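Local coordinates for sesquisabinene B synthase 2 (Santalum album, PDB 6A2A), which probably cyclises farnesyl diphosphate to sesquisabinene B, as a magnesium-dependent class I terpene synthase of the plant Tpsb subfamily, at residues A[266-270]-A[271-275]; A[333-336]-A[337-340]. One frame throughout, in Å; residues are numbered along the deposited sequence.

Contact 1 (A[266-270]-A[271-275])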
loop_
_atom_site.group_PDB
_atom_site.type_symbol
_atom_site.label_atom_id
_atom_site.label_comp_id
_atom_site.label_asym_id
_atom_site.label_seq_id
_atom_site.Cartn_x
_atom_site.Cartn_y
_atom_site.Cartn_z
ATOM N N TRP A 266 -0.234 -5.581 -1.721
ATOM C CA TRP A 266 -1.584 -5.067 -1.694
ATOM C C TRP A 266 -2.590 -6.239 -1.704
ATOM O O TRP A 266 -3.565 -6.221 -0.952
ATOM C CB TRP A 266 -1.837 -4.131 -2.887
ATOM C CG TRP A 266 -3.281 -3.829 -3.131
ATOM C CD1 TRP A 266 -4.076 -2.962 -2.434
ATOM C CD2 TRP A 266 -4.114 -4.397 -4.171
ATOM N NE1 TRP A 266 -5.350 -2.976 -2.932
ATOM C CE2 TRP A 266 -5.400 -3.837 -4.016
ATOM C CE3 TRP A 266 -3.889 -5.321 -5.197
ATOM C CZ2 TRP A 266 -6.472 -4.172 -4.843
ATOM C CZ3 TRP A 266 -4.958 -5.636 -6.024
ATOM C CH2 TRP A 266 -6.211 -5.046 -5.869
ATOM N N TRP A 267 -2.396 -7.122 -2.672
ATOM C CA TRP A 267 -3.333 -8.273 -2.879
ATOM C C TRP A 267 -3.395 -9.145 -1.629
ATOM O O TRP A 267 -4.474 -9.441 -1.162
ATOM C CB TRP A 267 -2.902 -9.039 -4.112
ATOM C CG TRP A 267 -3.811 -10.150 -4.543
ATOM C CD1 TRP A 267 -3.503 -11.468 -4.605
ATOM C CD2 TRP A 267 -5.154 -10.020 -5.041
ATOM N NE1 TRP A 267 -4.557 -12.168 -5.119
ATOM C CE2 TRP A 267 -5.591 -11.321 -5.372
ATOM C CE3 TRP A 267 -6.007 -8.939 -5.227
ATOM C CZ2 TRP A 267 -6.835 -11.563 -5.942
ATOM C CZ3 TRP A 267 -7.250 -9.173 -5.798
ATOM C CH2 TRP A 267 -7.660 -10.478 -6.149
ATOM N N VAL A 268 -2.249 -9.513 -1.067
ATOM C CA VAL A 268 -2.272 -10.305 0.149
ATOM C C VAL A 268 -2.962 -9.493 1.270
ATOM O O VAL A 268 -3.707 -10.066 2.111
ATOM C CB VAL A 268 -0.832 -10.766 0.490
ATOM C CG1 VAL A 268 -0.758 -11.354 1.892
ATOM C CG2 VAL A 268 -0.332 -11.774 -0.543
ATOM N N GLY A 269 -2.759 -8.177 1.322
ATOM C CA GLY A 269 -3.432 -7.312 2.275
ATOM C C GLY A 269 -4.944 -7.291 2.136
ATOM O O GLY A 269 -5.677 -7.125 3.120
ATOM N N THR A 270 -5.467 -7.449 0.906
ATOM C CA THR A 270 -6.919 -7.493 0.764
ATOM C C THR A 270 -7.450 -8.809 1.326
ATOM O O THR A 270 -8.661 -8.946 1.469
ATOM C CB THR A 270 -7.410 -7.421 -0.700
ATOM O OG1 THR A 270 -6.974 -8.544 -1.475
ATOM C CG2 THR A 270 -6.940 -6.164 -1.380
ATOM N N GLY A 271 -6.626 -9.846 1.450
ATOM C CA GLY A 271 -7.120 -11.167 1.749
ATOM C C GLY A 271 -7.759 -11.908 0.574
ATOM O O GLY A 271 -8.111 -13.079 0.733
ATOM N N LEU A 272 -7.825 -11.322 -0.634
ATOM C CA LEU A 272 -8.541 -11.956 -1.751
ATOM C C LEU A 272 -7.796 -13.144 -2.346
ATOM O O LEU A 272 -8.397 -13.981 -3.035
ATOM C CB LEU A 272 -8.876 -10.897 -2.797
ATOM C CG LEU A 272 -9.858 -9.829 -2.352
ATOM C CD1 LEU A 272 -10.220 -8.856 -3.495
ATOM C CD2 LEU A 272 -11.115 -10.424 -1.717
ATOM N N ASP A 273 -6.504 -13.259 -2.053
ATOM C CA ASP A 273 -5.742 -14.415 -2.382
ATOM C C ASP A 273 -6.267 -15.659 -1.687
ATOM O O ASP A 273 -6.023 -16.768 -2.176
ATOM C CB ASP A 273 -4.256 -14.217 -2.101
ATOM C CG ASP A 273 -3.932 -14.059 -0.655
ATOM O OD1 ASP A 273 -4.630 -13.337 0.087
ATOM O OD2 ASP A 273 -2.933 -14.700 -0.253
ATOM N N LYS A 274 -7.046 -15.470 -0.643
ATOM C CA LYS A 274 -7.551 -16.622 0.150
ATOM C C LYS A 274 -9.016 -16.918 -0.192
ATOM O O LYS A 274 -9.641 -17.786 0.480
ATOM C CB LYS A 274 -7.406 -16.374 1.654
ATOM C CG LYS A 274 -5.975 -16.089 2.097
ATOM C CD LYS A 274 -5.038 -17.220 1.881
ATOM C CE LYS A 274 -3.682 -16.968 2.519
ATOM N NZ LYS A 274 -2.801 -18.158 2.422
ATOM N N MET A 275 -9.604 -16.203 -1.150
ATOM C CA MET A 275 -10.956 -16.608 -1.608
ATOM C C MET A 275 -10.805 -17.949 -2.316
ATOM O O MET A 275 -9.839 -18.183 -2.984
ATOM C CB MET A 275 -11.559 -15.621 -2.604
ATOM C CG MET A 275 -11.700 -14.232 -2.075
ATOM S SD MET A 275 -12.754 -14.113 -0.650
ATOM C CE MET A 275 -11.665 -14.198 0.763
HETATM O O HOH W 1 -3.993 -12.811 2.584
#
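Gly271 N hydrogen-bonds Val268 O at 3.0 Å, approaching from above the carbonyl plane, and makes a second, weak bond to Trp267 O. Gly271 is the first residue to leave helical torsions, with a positive phi of 77°; glycine suits the place, since a beta carbon in this conformation would come too close to Thr270 O. The 3-10 turn of Leu272, Asp273 and Lys274 follows directly. Thr270, whose hydroxyl can both donate and accept, ties the two pieces together: its OG1 donates to Trp267 O at 2.7 Å, in the carbonyl plane and on a lone pair, and accepts from Leu272 N at 3.0 Å. Set between the backbone N and the carbonyl carbon (chi1 63°), OG1 reaches both partners. This turn closes helix 239-270 and leads the chain on toward helix 281-292 of the alpha-helical terpene synthase fold. One face of the Trp267 indole takes Leu272 CB and Asp273 N, both toward the rim; aliphatic Leu272 suits this surface, its CB 3.8 Å from the centroid of the Trp267 six-membered ring in a CH-pi contact. Asp273 CB passes Trp267 NE1 at 3.7 Å. Cutting the indole back to an alanine is likely to open a gap beneath Leu272 and the backbone of Asp273, and to deprive Ala310 and Thr314 of helix 299-321 of their aromatic neighbour. At the more exposed side, a water donates to both Val268 O and Asp273 OD1, while Asp273 OD2 is bonded to Asn33. On the dimer side, Tyr366 of the second subunit hydrogen-bonds Thr270 O and packs on Leu272.

Contact 2 (A[333-336]-A[337-340])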
loop_
_atom_site.group_PDB
_atom_site.type_symbol
_atom_site.label_atom_id
_atom_site.label_comp_id
_atom_site.label_asym_id
_atom_site.label_seq_id
_atom_site.Cartn_x
_atom_site.Cartn_y
_atom_site.Cartn_z
ATOM N N ASP A 333 -26.795 -3.791 -6.005
ATOM C CA ASP A 333 -27.483 -2.601 -5.403
ATOM C C ASP A 333 -26.551 -1.730 -4.552
ATOM O O ASP A 333 -26.586 -0.462 -4.602
ATOM C CB ASP A 333 -28.661 -3.118 -4.556
ATOM C CG ASP A 333 -29.375 -2.005 -3.795
ATOM O OD1 ASP A 333 -29.841 -1.060 -4.417
ATOM O OD2 ASP A 333 -29.447 -2.111 -2.547
ATOM N N ILE A 334 -25.700 -2.360 -3.767
ATOM C CA ILE A 334 -24.717 -1.616 -2.954
ATOM C C ILE A 334 -23.816 -0.824 -3.898
ATOM O O ILE A 334 -23.527 0.351 -3.659
ATOM C CB ILE A 334 -23.925 -2.591 -2.075
ATOM C CG1 ILE A 334 -24.789 -3.029 -0.881
ATOM C CG2 ILE A 334 -22.586 -2.016 -1.638
ATOM C CD1 ILE A 334 -24.221 -4.177 -0.111
ATOM N N THR A 335 -23.428 -1.479 -4.989
ATOM C CA THR A 335 -22.473 -0.839 -5.913
ATOM C C THR A 335 -23.169 0.351 -6.582
ATOM O O THR A 335 -22.639 1.460 -6.626
ATOM C CB THR A 335 -21.960 -1.856 -6.933
ATOM O OG1 THR A 335 -21.330 -2.905 -6.211
ATOM C CG2 THR A 335 -21.016 -1.242 -7.944
ATOM N N ASN A 336 -24.426 0.138 -7.036
ATOM C CA ASN A 336 -25.219 1.169 -7.703
ATOM C C ASN A 336 -25.334 2.396 -6.820
ATOM O O ASN A 336 -25.236 3.514 -7.295
ATOM C CB ASN A 336 -26.638 0.710 -8.043
ATOM C CG ASN A 336 -26.722 -0.263 -9.196
ATOM O OD1 ASN A 336 -25.779 -0.408 -9.978
ATOM N ND2 ASN A 336 -27.838 -0.976 -9.275
ATOM N N ARG A 337 -25.593 2.176 -5.546
ATOM C CA ARG A 337 -25.846 3.265 -4.635
ATOM C C ARG A 337 -24.577 3.737 -3.919
ATOM O O ARG A 337 -24.632 4.752 -3.218
ATOM C CB ARG A 337 -26.915 2.840 -3.611
ATOM C CG ARG A 337 -28.282 2.610 -4.242
ATOM C CD ARG A 337 -29.323 2.329 -3.174
ATOM N NE ARG A 337 -29.080 1.062 -2.527
ATOM C CZ ARG A 337 -28.542 0.901 -1.316
ATOM N NH1 ARG A 337 -28.263 1.962 -0.582
ATOM N NH2 ARG A 337 -28.304 -0.320 -0.843
ATOM N N TRP A 338 -23.455 3.066 -4.109
ATOM C CA TRP A 338 -22.183 3.424 -3.415
ATOM C C TRP A 338 -22.388 3.576 -1.902
ATOM O O TRP A 338 -21.914 4.522 -1.269
ATOM C CB TRP A 338 -21.532 4.647 -4.077
ATOM C CG TRP A 338 -20.044 4.567 -4.111
ATOM C CD1 TRP A 338 -19.157 5.396 -3.485
ATOM C CD2 TRP A 338 -19.269 3.538 -4.753
ATOM N NE1 TRP A 338 -17.873 4.969 -3.736
ATOM C CE2 TRP A 338 -17.913 3.845 -4.519
ATOM C CE3 TRP A 338 -19.581 2.442 -5.557
ATOM C CZ2 TRP A 338 -16.878 3.062 -5.030
ATOM C CZ3 TRP A 338 -18.562 1.663 -6.060
ATOM C CH2 TRP A 338 -17.232 1.978 -5.798
ATOM N N ASP A 339 -23.043 2.573 -1.319
ATOM C CA ASP A 339 -23.482 2.626 0.049
ATOM C C ASP A 339 -23.348 1.289 0.637
ATOM O O ASP A 339 -24.100 0.396 0.292
ATOM C CB ASP A 339 -24.934 3.079 0.081
ATOM C CG ASP A 339 -25.534 3.092 1.489
ATOM O OD1 ASP A 339 -24.992 2.520 2.445
ATOM O OD2 ASP A 339 -26.633 3.671 1.592
ATOM N N ILE A 340 -22.355 1.125 1.514
ATOM C CA ILE A 340 -21.980 -0.184 2.013
ATOM C C ILE A 340 -22.675 -0.516 3.353
ATOM O O ILE A 340 -22.269 -1.465 4.013
ATOM C CB ILE A 340 -20.458 -0.293 2.163
ATOM C CG1 ILE A 340 -19.877 0.849 3.009
ATOM C CG2 ILE A 340 -19.796 -0.328 0.784
ATOM C CD1 ILE A 340 -18.546 0.538 3.616
#
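A Schellman motif ends helix 325-337, with Trp338 the first residue beyond helical geometry at a phi of 50°. Two backbone bonds run back into the last turn: Trp338 N to Thr335 O at 3.1 Å, and the longer Asp339 N to Ile334 O at 3.3 Å. Arg337, the last residue before the turn, grips Asp333 in a side-on salt bridge, the two carboxylate oxygens matching two arginine nitrogens. Arg337 NE meets Asp333 OD1 at 2.9 Å and Arg337 NH2 meets Asp333 OD2 at 2.7 Å; both oxygens lie near the guanidinium plane, yet they are approached from above the carboxylate, the two planes being 40° apart. The arginine chain bends at chi3 (-68°) to bring this edge round to the aspartate. Arg337 NH1 makes a weak bond to Asp339 OD2, part of the same salt-bridge network, so the long, flat cation links the final helical turn to the loop toward helix 348-372. Asp339 OD1 bonds Ser341. On the apolar side, Ile334 CG2 meets Ile340 CG2 at 4.1 Å, the side chains crossing at about a right angle. The Trp338 indole presents its edge to Thr335 O, while its NE1 bonds Asn362 and its ring meets Phe358 of helix 348-372.

How the contacts relate
Both contacts are helix ends where the chain turns with positive phi, one at a glycine and the other at a tryptophan. Their centres are about 22 Å apart and their nearest atoms about 12 Å, so they do not touch, but helix 348-372 receives side chains from both. Both are peripheral and partly buried, contact 1 more so. Its chemistry is a threonine hydroxyl and an indole face, and the side chain of Trp267 is about 11 Å from that of Asp316, a magnesium-binding residue, with no metal bound here. Contact 2 lies away from the annotated sites and puts a charged network at its outer side, with a buried Ile334 beside Ile340, which packs against the second subunit.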